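Local coordinates for HpcH/HpaI aldolase (Desulfitobacterium hafniense, PDB 3QZ6), which belongs to the HpcH/HpaI aldolase/citrate lyase family, folds as an eight-stranded TIM barrel and carries a zinc ion in the model, at residues Phe41-Glu46 with Val67-Arg72; Thr19-Val24 with Ser236-Ala241; Asp28-Tyr33 with Asn56-Val61. One frame throughout, in Å; residues are numbered along the deposited sequence.

Contact 1 (Phe41-Glu46 with Val67-Arg72)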
ATOM      1  N   PHE A  41       4.177  11.666   7.917  1.00 18.58           N
ATOM      2  CA  PHE A  41       3.033  11.400   7.065  1.00 20.20           C
ATOM      3  C   PHE A  41       1.786  11.824   7.801  1.00 19.18           C
ATOM      4  O   PHE A  41       1.803  12.019   9.019  1.00 17.65           O
ATOM      5  CB  PHE A  41       2.957   9.922   6.633  1.00 15.51           C
ATOM      6  CG  PHE A  41       2.827   8.958   7.777  1.00 17.19           C
ATOM      7  CD1 PHE A  41       1.576   8.597   8.260  1.00 16.06           C
ATOM      8  CD2 PHE A  41       3.960   8.402   8.361  1.00 21.53           C
ATOM      9  CE1 PHE A  41       1.454   7.696   9.306  1.00 14.52           C
ATOM     10  CE2 PHE A  41       3.857   7.505   9.406  1.00 20.47           C
ATOM     11  CZ  PHE A  41       2.606   7.135   9.878  1.00 16.81           C
ATOM     12  N   ILE A  42       0.701  11.991   7.057  1.00 13.65           N
ATOM     13  CA  ILE A  42      -0.511  12.522   7.647  1.00 17.08           C
ATOM     14  C   ILE A  42      -1.615  11.506   7.499  1.00 19.77           C
ATOM     15  O   ILE A  42      -1.970  11.124   6.387  1.00 16.35           O
ATOM     16  CB  ILE A  42      -0.937  13.840   6.978  1.00 18.23           C
ATOM     17  CG1 ILE A  42       0.246  14.821   6.931  1.00 19.89           C
ATOM     18  CG2 ILE A  42      -2.150  14.440   7.707  1.00 17.15           C
ATOM     19  CD1 ILE A  42      -0.163  16.252   6.589  1.00 21.10           C
ATOM     20  N   VAL A  43      -2.144  11.049   8.627  1.00 17.63           N
ATOM     21  CA  VAL A  43      -3.235  10.091   8.597  1.00 16.68           C
ATOM     22  C   VAL A  43      -4.523  10.848   8.281  1.00 17.07           C
ATOM     23  O   VAL A  43      -4.849  11.825   8.957  1.00 18.42           O
ATOM     24  CB  VAL A  43      -3.375   9.352   9.941  1.00 17.46           C
ATOM     25  CG1 VAL A  43      -4.549   8.363   9.882  1.00 15.75           C
ATOM     26  CG2 VAL A  43      -2.055   8.620  10.279  1.00 15.14           C
ATOM     27  N   ASP A  44      -5.246  10.406   7.258  1.00 16.78           N
ATOM     28  CA  ASP A  44      -6.469  11.100   6.852  1.00 14.85           C
ATOM     29  C   ASP A  44      -7.698  10.618   7.628  1.00 21.21           C
ATOM     30  O   ASP A  44      -8.381   9.698   7.191  1.00 19.97           O
ATOM     31  CB  ASP A  44      -6.714  10.921   5.359  1.00 17.98           C
ATOM     32  CG  ASP A  44      -7.642  11.997   4.793  1.00 28.08           C
ATOM     33  OD1 ASP A  44      -8.301  12.679   5.601  1.00 25.71           O
ATOM     34  OD2 ASP A  44      -7.708  12.155   3.556  1.00 21.66           O
ATOM     35  N   CYS A  45      -7.984  11.232   8.775  1.00 18.93           N
ATOM     36  CA  CYS A  45      -9.184  10.878   9.529  1.00 16.26           C
ATOM     37  C   CYS A  45     -10.382  11.710   9.102  1.00 18.46           C
ATOM     38  O   CYS A  45     -11.480  11.549   9.627  1.00 26.95           O
ATOM     39  CB  CYS A  45      -8.978  11.048  11.042  1.00 17.51           C
ATOM     40  SG  CYS A  45      -8.017   9.729  11.797  1.00 22.28           S
ATOM     41  N   GLU A  46     -10.170  12.624   8.174  1.00 14.39           N
ATOM     42  CA  GLU A  46     -11.289  13.384   7.633  1.00 16.32           C
ATOM     43  C   GLU A  46     -12.028  12.577   6.571  1.00 21.61           C
ATOM     44  O   GLU A  46     -13.259  12.554   6.538  1.00 19.51           O
ATOM     45  CB  GLU A  46     -10.810  14.714   7.043  1.00 19.88           C
ATOM     46  CG  GLU A  46     -11.933  15.534   6.421  1.00 21.68           C
ATOM     47  CD  GLU A  46     -11.449  16.868   5.888  1.00 28.85           C
ATOM     48  OE1 GLU A  46     -10.254  16.968   5.529  1.00 28.63           O
ATOM     49  OE2 GLU A  46     -12.259  17.817   5.842  1.00 24.76           O
ATOM     50  N   VAL A  67      10.108   8.945  12.549  1.00 19.29           N
ATOM     51  CA  VAL A  67       9.125   9.498  11.620  1.00 17.33           C
ATOM     52  C   VAL A  67       8.009  10.151  12.443  1.00 20.30           C
ATOM     53  O   VAL A  67       7.579   9.603  13.465  1.00 18.39           O
ATOM     54  CB  VAL A  67       8.547   8.381  10.708  1.00 19.90           C
ATOM     55  CG1 VAL A  67       7.498   8.935   9.751  1.00 16.82           C
ATOM     56  CG2 VAL A  67       9.676   7.704   9.924  1.00 19.33           C
ATOM     57  N   SER A  68       7.560  11.330  12.019  1.00 21.31           N
ATOM     58  CA  SER A  68       6.513  12.035  12.745  1.00 17.06           C
ATOM     59  C   SER A  68       5.142  11.709  12.159  1.00 17.40           C
ATOM     60  O   SER A  68       4.977  11.669  10.944  1.00 17.63           O
ATOM     61  CB  SER A  68       6.742  13.548  12.667  1.00 14.43           C
ATOM     62  OG  SER A  68       7.999  13.913  13.206  1.00 18.81           O
ATOM     63  N   VAL A  69       4.155  11.502  13.022  1.00 17.39           N
ATOM     64  CA  VAL A  69       2.806  11.198  12.561  1.00 18.86           C
ATOM     65  C   VAL A  69       1.911  12.401  12.828  1.00 19.87           C
ATOM     66  O   VAL A  69       1.779  12.829  13.971  1.00 16.16           O
ATOM     67  CB  VAL A  69       2.230   9.968  13.293  1.00 17.11           C
ATOM     68  CG1 VAL A  69       0.820   9.642  12.793  1.00 16.89           C
ATOM     69  CG2 VAL A  69       3.169   8.743  13.129  1.00 15.13           C
ATOM     70  N   LEU A  70       1.323  12.969  11.777  1.00 20.08           N
ATOM     71  CA  LEU A  70       0.321  14.020  11.960  1.00 17.81           C
ATOM     72  C   LEU A  70      -1.028  13.418  11.622  1.00 15.69           C
ATOM     73  O   LEU A  70      -1.094  12.411  10.928  1.00 14.94           O
ATOM     74  CB  LEU A  70       0.590  15.213  11.042  1.00 15.28           C
ATOM     75  CG  LEU A  70       1.976  15.859  11.152  1.00 21.11           C
ATOM     76  CD1 LEU A  70       2.083  17.016  10.163  1.00 21.12           C
ATOM     77  CD2 LEU A  70       2.243  16.349  12.582  1.00 18.16           C
ATOM     78  N   VAL A  71      -2.101  14.033  12.100  1.00 17.79           N
ATOM     79  CA  VAL A  71      -3.435  13.555  11.767  1.00 17.46           C
ATOM     80  C   VAL A  71      -4.297  14.697  11.229  1.00 18.22           C
ATOM     81  O   VAL A  71      -4.310  15.790  11.784  1.00 17.34           O
ATOM     82  CB  VAL A  71      -4.135  12.931  12.982  1.00 18.90           C
ATOM     83  CG1 VAL A  71      -5.484  12.314  12.557  1.00 14.75           C
ATOM     84  CG2 VAL A  71      -3.243  11.862  13.635  1.00 16.41           C
ATOM     85  N   ARG A  72      -5.011  14.432  10.140  1.00 16.17           N
ATOM     86  CA  ARG A  72      -5.995  15.372   9.621  1.00 17.97           C
ATOM     87  C   ARG A  72      -7.322  14.984  10.264  1.00 19.67           C
ATOM     88  O   ARG A  72      -7.884  13.934   9.956  1.00 19.24           O
ATOM     89  CB  ARG A  72      -6.074  15.237   8.102  1.00 20.09           C
ATOM     90  CG  ARG A  72      -7.133  16.090   7.409  1.00 27.63           C
ATOM     91  CD  ARG A  72      -7.405  15.490   6.025  1.00 35.52           C
ATOM     92  NE  ARG A  72      -7.190  16.454   4.968  1.00 40.47           N
ATOM     93  CZ  ARG A  72      -6.989  16.149   3.691  1.00 44.64           C
ATOM     94  NH1 ARG A  72      -6.962  14.887   3.289  1.00 36.91           N
ATOM     95  NH2 ARG A  72      -6.806  17.121   2.811  1.00 52.84           N
TER

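Contact 2 (Thr19-Val24 with Ser236-Ala241)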
ATOM      1  N   THR A  19       3.844  12.556   3.202  1.00 20.58           N
ATOM      2  CA  THR A  19       2.857  12.075   2.254  1.00 17.07           C
ATOM      3  C   THR A  19       1.554  11.801   2.999  1.00 17.48           C
ATOM      4  O   THR A  19       1.542  11.731   4.233  1.00 17.66           O
ATOM      5  CB  THR A  19       3.376  10.816   1.523  1.00 21.73           C
ATOM      6  OG1 THR A  19       2.670  10.645   0.293  1.00 21.14           O
ATOM      7  CG2 THR A  19       3.222   9.562   2.396  1.00 20.17           C
HETATM    8  N   MSE A  20       0.452  11.664   2.262  1.00 18.75           N
HETATM    9  CA  MSE A  20      -0.834  11.340   2.869  1.00 17.50           C
HETATM   10  C   MSE A  20      -0.971   9.823   3.064  1.00 20.73           C
HETATM   11  O   MSE A  20      -0.468   9.044   2.253  1.00 18.61           O
HETATM   12  CB  MSE A  20      -1.985  11.826   1.983  1.00 16.55           C
HETATM   13  CG  MSE A  20      -2.063  13.343   1.791  1.00 18.65           C
HETATM   14 SE   MSE A  20      -2.454  14.231   3.469  0.76 26.50          SE
HETATM   15  CE  MSE A  20      -4.029  13.174   4.016  1.00 16.91           C
ATOM     16  N   LEU A  21      -1.660   9.414   4.131  1.00 15.39           N
ATOM     17  CA  LEU A  21      -1.975   8.011   4.360  1.00 15.59           C
ATOM     18  C   LEU A  21      -3.498   7.844   4.404  1.00 20.04           C
ATOM     19  O   LEU A  21      -4.141   8.329   5.337  1.00 17.37           O
ATOM     20  CB  LEU A  21      -1.362   7.530   5.687  1.00 15.36           C
ATOM     21  CG  LEU A  21      -1.404   6.008   5.897  1.00 20.81           C
ATOM     22  CD1 LEU A  21      -0.307   5.351   5.056  1.00 17.77           C
ATOM     23  CD2 LEU A  21      -1.270   5.613   7.374  1.00 17.16           C
ATOM     24  N   ASN A  22      -4.072   7.170   3.402  1.00 16.35           N
ATOM     25  CA  ASN A  22      -5.525   7.009   3.314  1.00 15.54           C
ATOM     26  C   ASN A  22      -6.008   5.569   3.344  1.00 18.55           C
ATOM     27  O   ASN A  22      -7.154   5.305   3.737  1.00 18.00           O
ATOM     28  CB  ASN A  22      -6.078   7.655   2.026  1.00 14.80           C
ATOM     29  CG  ASN A  22      -6.060   9.162   2.075  1.00 21.49           C
ATOM     30  OD1 ASN A  22      -5.018   9.783   1.866  1.00 20.33           O
ATOM     31  ND2 ASN A  22      -7.214   9.765   2.357  1.00 19.68           N
ATOM     32  N   LEU A  23      -5.157   4.646   2.895  1.00 13.40           N
ATOM     33  CA  LEU A  23      -5.549   3.247   2.771  1.00 13.77           C
ATOM     34  C   LEU A  23      -4.844   2.336   3.773  1.00 15.46           C
ATOM     35  O   LEU A  23      -5.484   1.652   4.582  1.00 17.70           O
ATOM     36  CB  LEU A  23      -5.245   2.733   1.345  1.00 14.41           C
ATOM     37  CG  LEU A  23      -5.432   1.222   1.114  1.00 20.86           C
ATOM     38  CD1 LEU A  23      -6.861   0.946   0.689  1.00 16.77           C
ATOM     39  CD2 LEU A  23      -4.447   0.658   0.051  1.00 18.12           C
ATOM     40  N   VAL A  24      -3.519   2.300   3.701  1.00 15.62           N
ATOM     41  CA  VAL A  24      -2.759   1.293   4.443  1.00 15.40           C
ATOM     42  C   VAL A  24      -2.879   1.527   5.949  1.00 18.96           C
ATOM     43  O   VAL A  24      -2.763   2.672   6.410  1.00 14.71           O
ATOM     44  CB  VAL A  24      -1.280   1.284   4.003  1.00 16.87           C
ATOM     45  CG1 VAL A  24      -0.484   0.195   4.773  1.00 14.30           C
ATOM     46  CG2 VAL A  24      -1.186   1.057   2.477  1.00 14.41           C
ATOM     47  N   SER A 236       1.640  13.671  -2.715  1.00 21.58           N
ATOM     48  CA  SER A 236       0.918  12.442  -3.061  1.00 19.04           C
ATOM     49  C   SER A 236       0.440  11.649  -1.840  1.00 21.16           C
ATOM     50  O   SER A 236       0.052  12.228  -0.817  1.00 23.84           O
ATOM     51  CB  SER A 236       1.785  11.566  -3.982  1.00 21.03           C
ATOM     52  OG  SER A 236       1.026  10.510  -4.554  1.00 24.93           O
ATOM     53  N   GLY A 237       0.462  10.324  -1.935  1.00 16.03           N
ATOM     54  CA  GLY A 237      -0.048   9.501  -0.846  1.00 18.50           C
ATOM     55  C   GLY A 237      -0.015   8.027  -1.197  1.00 18.69           C
ATOM     56  O   GLY A 237       0.256   7.675  -2.344  1.00 17.48           O
ATOM     57  N   ASP A 238      -0.304   7.166  -0.225  1.00 15.31           N
ATOM     58  CA  ASP A 238      -0.209   5.726  -0.442  1.00 17.54           C
ATOM     59  C   ASP A 238      -1.140   5.239  -1.550  1.00 17.36           C
ATOM     60  O   ASP A 238      -0.754   4.416  -2.383  1.00 19.59           O
ATOM     61  CB  ASP A 238      -0.473   4.950   0.862  1.00 13.88           C
ATOM     62  CG  ASP A 238      -1.855   5.229   1.444  1.00 19.64           C
ATOM     63  OD1 ASP A 238      -2.410   6.334   1.216  1.00 18.77           O
ATOM     64  OD2 ASP A 238      -2.390   4.341   2.138  1.00 21.15           O
ATOM     65  N   VAL A 239      -2.367   5.732  -1.559  1.00 16.90           N
ATOM     66  CA  VAL A 239      -3.314   5.319  -2.590  1.00 20.22           C
ATOM     67  C   VAL A 239      -2.818   5.670  -3.996  1.00 20.63           C
ATOM     68  O   VAL A 239      -2.847   4.831  -4.888  1.00 18.99           O
ATOM     69  CB  VAL A 239      -4.713   5.936  -2.362  1.00 22.04           C
ATOM     70  CG1 VAL A 239      -5.621   5.615  -3.534  1.00 18.32           C
ATOM     71  CG2 VAL A 239      -5.324   5.397  -1.053  1.00 17.79           C
ATOM     72  N   ALA A 240      -2.378   6.908  -4.200  1.00 18.88           N
ATOM     73  CA  ALA A 240      -1.879   7.303  -5.524  1.00 18.21           C
ATOM     74  C   ALA A 240      -0.668   6.460  -5.910  1.00 21.98           C
ATOM     75  O   ALA A 240      -0.512   6.077  -7.062  1.00 21.00           O
ATOM     76  CB  ALA A 240      -1.527   8.793  -5.558  1.00 17.47           C
ATOM     77  N   ALA A 241       0.182   6.165  -4.933  1.00 22.41           N
ATOM     78  CA  ALA A 241       1.340   5.318  -5.171  1.00 24.55           C
ATOM     79  C   ALA A 241       0.900   3.961  -5.711  1.00 27.18           C
ATOM     80  O   ALA A 241       1.396   3.501  -6.737  1.00 23.96           O
ATOM     81  CB  ALA A 241       2.163   5.148  -3.871  1.00 18.35           C
TER
HETATM   82  O   HOH W   1      -3.203   8.693   0.266  1.00 18.27           O

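Contact 3 (Asp28-Tyr33 with Asn56-Val61)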
ATOM      1  N   ASP A  28       3.745  -1.514   9.366  1.00 18.14           N
ATOM      2  CA  ASP A  28       5.013  -1.559   8.648  1.00 16.31           C
ATOM      3  C   ASP A  28       5.101  -0.506   7.551  1.00 17.61           C
ATOM      4  O   ASP A  28       6.192  -0.252   7.030  1.00 15.42           O
ATOM      5  CB  ASP A  28       5.292  -2.954   8.073  1.00 14.68           C
ATOM      6  CG  ASP A  28       5.895  -3.898   9.104  1.00 18.06           C
ATOM      7  OD1 ASP A  28       6.649  -3.418   9.970  1.00 19.14           O
ATOM      8  OD2 ASP A  28       5.637  -5.120   9.041  1.00 17.65           O
ATOM      9  N   ILE A  29       3.976   0.115   7.194  1.00 13.61           N
ATOM     10  CA  ILE A  29       4.030   1.227   6.244  1.00 14.60           C
ATOM     11  C   ILE A  29       4.976   2.298   6.798  1.00 16.99           C
ATOM     12  O   ILE A  29       5.611   3.035   6.043  1.00 18.38           O
ATOM     13  CB  ILE A  29       2.644   1.861   5.971  1.00 13.62           C
ATOM     14  CG1 ILE A  29       2.717   2.832   4.784  1.00 15.58           C
ATOM     15  CG2 ILE A  29       2.099   2.605   7.220  1.00 14.90           C
ATOM     16  CD1 ILE A  29       3.172   2.174   3.497  1.00 18.49           C
ATOM     17  N   VAL A  30       5.065   2.383   8.122  1.00 14.29           N
ATOM     18  CA  VAL A  30       5.942   3.379   8.754  1.00 14.19           C
ATOM     19  C   VAL A  30       7.414   3.093   8.457  1.00 14.43           C
ATOM     20  O   VAL A  30       8.203   4.000   8.199  1.00 17.78           O
ATOM     21  CB  VAL A  30       5.753   3.399  10.283  1.00 16.80           C
ATOM     22  CG1 VAL A  30       6.787   4.327  10.940  1.00 19.67           C
ATOM     23  CG2 VAL A  30       4.337   3.819  10.640  1.00 16.67           C
ATOM     24  N   ARG A  31       7.786   1.819   8.497  1.00 15.75           N
ATOM     25  CA  ARG A  31       9.167   1.437   8.206  1.00 19.81           C
ATOM     26  C   ARG A  31       9.488   1.623   6.730  1.00 22.52           C
ATOM     27  O   ARG A  31      10.610   2.005   6.365  1.00 19.53           O
ATOM     28  CB  ARG A  31       9.414  -0.002   8.632  1.00 18.36           C
ATOM     29  CG  ARG A  31       9.069  -0.258  10.087  1.00 22.35           C
ATOM     30  CD  ARG A  31       8.765  -1.749  10.288  1.00 38.73           C
ATOM     31  NE  ARG A  31      10.006  -2.449  10.449  1.00 27.66           N
ATOM     32  CZ  ARG A  31      10.213  -3.761  10.364  1.00 24.28           C
ATOM     33  NH1 ARG A  31       9.255  -4.654  10.106  1.00 17.20           N
ATOM     34  NH2 ARG A  31      11.447  -4.173  10.550  1.00 15.89           N
ATOM     35  N   ILE A  32       8.499   1.371   5.875  1.00 17.96           N
ATOM     36  CA  ILE A  32       8.671   1.612   4.445  1.00 15.55           C
ATOM     37  C   ILE A  32       8.889   3.102   4.194  1.00 20.40           C
ATOM     38  O   ILE A  32       9.761   3.500   3.420  1.00 20.29           O
ATOM     39  CB  ILE A  32       7.463   1.104   3.654  1.00 19.43           C
ATOM     40  CG1 ILE A  32       7.554  -0.426   3.511  1.00 23.15           C
ATOM     41  CG2 ILE A  32       7.413   1.757   2.276  1.00 21.43           C
ATOM     42  CD1 ILE A  32       6.315  -1.068   2.920  1.00 24.46           C
ATOM     43  N   TYR A  33       8.100   3.929   4.871  1.00 16.78           N
ATOM     44  CA  TYR A  33       8.209   5.373   4.694  1.00 14.59           C
ATOM     45  C   TYR A  33       9.531   5.934   5.243  1.00 16.09           C
ATOM     46  O   TYR A  33      10.126   6.839   4.655  1.00 21.18           O
ATOM     47  CB  TYR A  33       6.989   6.089   5.302  1.00 16.53           C
ATOM     48  CG  TYR A  33       5.754   6.073   4.394  1.00 17.36           C
ATOM     49  CD1 TYR A  33       5.833   5.620   3.078  1.00 19.48           C
ATOM     50  CD2 TYR A  33       4.526   6.535   4.850  1.00 20.05           C
ATOM     51  CE1 TYR A  33       4.709   5.626   2.237  1.00 20.88           C
ATOM     52  CE2 TYR A  33       3.399   6.539   4.030  1.00 17.75           C
ATOM     53  CZ  TYR A  33       3.495   6.091   2.726  1.00 20.42           C
ATOM     54  OH  TYR A  33       2.368   6.111   1.913  1.00 18.84           O
ATOM     55  N   ASN A  56      -2.521   4.523  17.074  1.00 12.99           N
ATOM     56  CA  ASN A  56      -1.588   4.107  18.121  1.00 14.07           C
ATOM     57  C   ASN A  56      -0.571   3.115  17.547  1.00 13.80           C
ATOM     58  O   ASN A  56       0.633   3.244  17.774  1.00 16.80           O
ATOM     59  CB  ASN A  56      -2.365   3.481  19.290  1.00 13.76           C
ATOM     60  CG  ASN A  56      -1.499   3.243  20.535  1.00 20.55           C
ATOM     61  OD1 ASN A  56      -0.259   3.227  20.487  1.00 18.99           O
ATOM     62  ND2 ASN A  56      -2.160   3.041  21.653  1.00 11.09           N
ATOM     63  N   HIS A  57      -1.046   2.128  16.789  1.00 11.37           N
ATOM     64  CA  HIS A  57      -0.120   1.158  16.183  1.00 14.31           C
ATOM     65  C   HIS A  57       0.901   1.825  15.270  1.00 19.46           C
ATOM     66  O   HIS A  57       2.096   1.485  15.285  1.00 16.19           O
ATOM     67  CB  HIS A  57      -0.873   0.047  15.431  1.00 15.95           C
ATOM     68  CG  HIS A  57      -1.605  -0.894  16.337  1.00 20.09           C
ATOM     69  ND1 HIS A  57      -2.562  -1.775  15.883  1.00 30.67           N
ATOM     70  CD2 HIS A  57      -1.524  -1.083  17.675  1.00 18.96           C
ATOM     71  CE1 HIS A  57      -3.032  -2.475  16.900  1.00 26.95           C
ATOM     72  NE2 HIS A  57      -2.425  -2.069  18.002  1.00 22.68           N
ATOM     73  N   LEU A  58       0.436   2.773  14.463  1.00 13.21           N
ATOM     74  CA  LEU A  58       1.343   3.497  13.580  1.00 18.02           C
ATOM     75  C   LEU A  58       2.364   4.278  14.410  1.00 19.94           C
ATOM     76  O   LEU A  58       3.566   4.242  14.142  1.00 14.80           O
ATOM     77  CB  LEU A  58       0.564   4.448  12.656  1.00 14.95           C
ATOM     78  CG  LEU A  58      -0.340   3.799  11.591  1.00 20.76           C
ATOM     79  CD1 LEU A  58      -1.353   4.791  11.023  1.00 19.76           C
ATOM     80  CD2 LEU A  58       0.477   3.177  10.464  1.00 19.64           C
ATOM     81  N   VAL A  59       1.882   4.973  15.430  1.00 17.95           N
ATOM     82  CA  VAL A  59       2.749   5.809  16.263  1.00 15.16           C
ATOM     83  C   VAL A  59       3.795   4.974  17.007  1.00 18.70           C
ATOM     84  O   VAL A  59       4.954   5.366  17.114  1.00 18.96           O
ATOM     85  CB  VAL A  59       1.909   6.627  17.266  1.00 18.54           C
ATOM     86  CG1 VAL A  59       2.784   7.181  18.398  1.00 18.80           C
ATOM     87  CG2 VAL A  59       1.165   7.742  16.546  1.00 14.70           C
ATOM     88  N   SER A  60       3.392   3.811  17.505  1.00 16.42           N
ATOM     89  CA  SER A  60       4.320   2.946  18.229  1.00 18.22           C
ATOM     90  C   SER A  60       5.552   2.572  17.408  1.00 20.55           C
ATOM     91  O   SER A  60       6.660   2.456  17.939  1.00 17.12           O
ATOM     92  CB  SER A  60       3.601   1.685  18.701  1.00 17.04           C
ATOM     93  OG  SER A  60       2.681   2.028  19.724  1.00 18.55           O
ATOM     94  N   VAL A  61       5.353   2.367  16.114  1.00 17.47           N
ATOM     95  CA  VAL A  61       6.457   2.067  15.224  1.00 17.33           C
ATOM     96  C   VAL A  61       7.205   3.352  14.862  1.00 19.27           C
ATOM     97  O   VAL A  61       8.429   3.373  14.819  1.00 21.32           O
ATOM     98  CB  VAL A  61       5.965   1.348  13.945  1.00 17.98           C
ATOM     99  CG1 VAL A  61       7.123   1.140  12.973  1.00 14.98           C
ATOM    100  CG2 VAL A  61       5.288  -0.006  14.308  1.00 15.38           C
TER

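Contact 1 (Phe41-Glu46 with Val67-Arg72)
Phe41-Asp44 and Val69-Arg72 are neighbouring parallel strands, paired from Phe41 with Val69 to Asp44 with Arg72. In their backbone ladder Leu70 N bonds Phe41 O, and Val43 bonds in both directions, its N to Leu70 O (2.9 Å) and its O to Arg72 N.

Apolar packing follows on the face bearing Phe41, Val43, Val69 and Val71, which helices 29-35 and 52-65 cover. A chi1 of 61° sets the Phe41 ring alongside Val69, where CZ lies 3.7 Å from Val69 CG2. Further along, Cys45 SG touches Val71 CG1 (3.7 Å). On the barrel-interior face Ile42 CG1 rests against Leu70 CB at 4.1 Å.

Ionic contacts gather on Arg72. Asp44 OD2 lies at the guanidinium edge, 2.8 Å from Arg72 NH1, in a salt bridge whose hydrogen bond is weak; the carboxylate and guanidinium planes are 44° apart. Glu46 OE1, 3.2 Å from Arg72 NE, sits well out of the guanidinium plane. Asn22 also binds Asp44 OD2, and Gln149 takes Arg72 NH2. Apolar packing thus gives way at the C-terminal end of the strands to a salt-bridge network, in which Asp44 and Gln149 probably orient the guanidinium while Glu46 adds only charge.

Contact 2 (Thr19-Val24 with Ser236-Ala241)
Asp238 turns its carboxylate into the loop Asn22-Val24 and binds three successive backbone N-H groups. Its chi1 of 60° puts CG between its own backbone N and carbonyl carbon, and from there both oxygens face the loop. Asp238 OD1 takes Asn22 N at 2.9 Å on its syn side, somewhat out of the carboxylate plane. Asp238 OD2 accepts twice: Leu23 N uses the syn lone pair, whereas Val24 N arrives nearly straight along the C-O bond at 2.8 Å. A water 2.7 Å from Asp238 OD1 also lies within hydrogen-bonding reach of Asn22 OD1, while Asn22 ND2 bonds Asp44 OD2.

Apolar side chains lie against this buried group. That of Val24 runs past it in the opposite direction, with Val24 CG2 3.5 Å from Asp238 OD2, and that of Leu21 crosses it at about a right angle. Beside it, Val239 CG2 stands anti to its carbonyl carbon and meets Leu23 CB at 3.6 Å.

Upstream the strands pair in parallel, with Met20 N bonded to Ser236 O and Asp238 N to Met20 O. Gly237 packs its CA closely against Met20 O (3.2 Å) and is the N-cap of helix 238-254. This pairing of first and last strands is the closure of a TIM barrel.

Contact 3 (Asp28-Tyr33 with Asn56-Val61)
Tyr33 N donates to Ile29 O (2.9 Å) within helix 29-35, and the side chain of Ile29 meets helix 52-65, its CG2 lying 3.7 Å from Leu58 CD2. No hydrogen bond passes between the helices, and the contact rests on aliphatic side chains. Val30 is central to it. With CG1 anti to the backbone N (chi1 174°), the two methyls of Val30 part: CG1 goes to Val61, while Val30 CG2 touches Leu58 O (3.6 Å) and lies 3.9 Å from Leu58 CD2. Val30 and Val61 slide past each other in opposite directions, bringing Val61 CG1 to 3.8 Å from Val30 CB.

Helices 29-35 and 52-65 belong to the outer layer of the TIM barrel, where they follow the first and second strands; the short segments here cross at -41° with their axes 9.7 Å apart. On the sheet side, Leu58 CD2 touches both Val30 and Ile29. Leu58 also packs on Leu21 and Val43, and Val30 on Phe41, so the same side chains join the helices to the strands beneath. At the outer margin the exposed Arg31 contributes its aliphatic part, CG lying 3.8 Å from Val61 CG1 and the chain crossing that valine at about a right angle.

Overall arrangement
Contacts 1 and 2 share one sheet: strand 16-21 pairs with strand 40-44 on one flank and strand 232-237 on the other. Their polar ends join where Asn22 ND2 lies 2.7 Å from Asp44 OD2, a probable hydrogen bond. Contact 3 lies over the outside of these strands, with Phe41 CD2 4.0 Å from Tyr33 CD2 and Val24 CG1 3.7 Å from Ile29 CB. Tyr33 also packs against Thr19, its CE2 3.4 Å from Thr19 CG2. The zinc ion is about 4 Å from the side chain of Val24, 7 Å from that of Ile29 and 12 Å from that of Phe41. Contacts 2 and 3 both meet the second subunit, where Val24 packs on its counterpart.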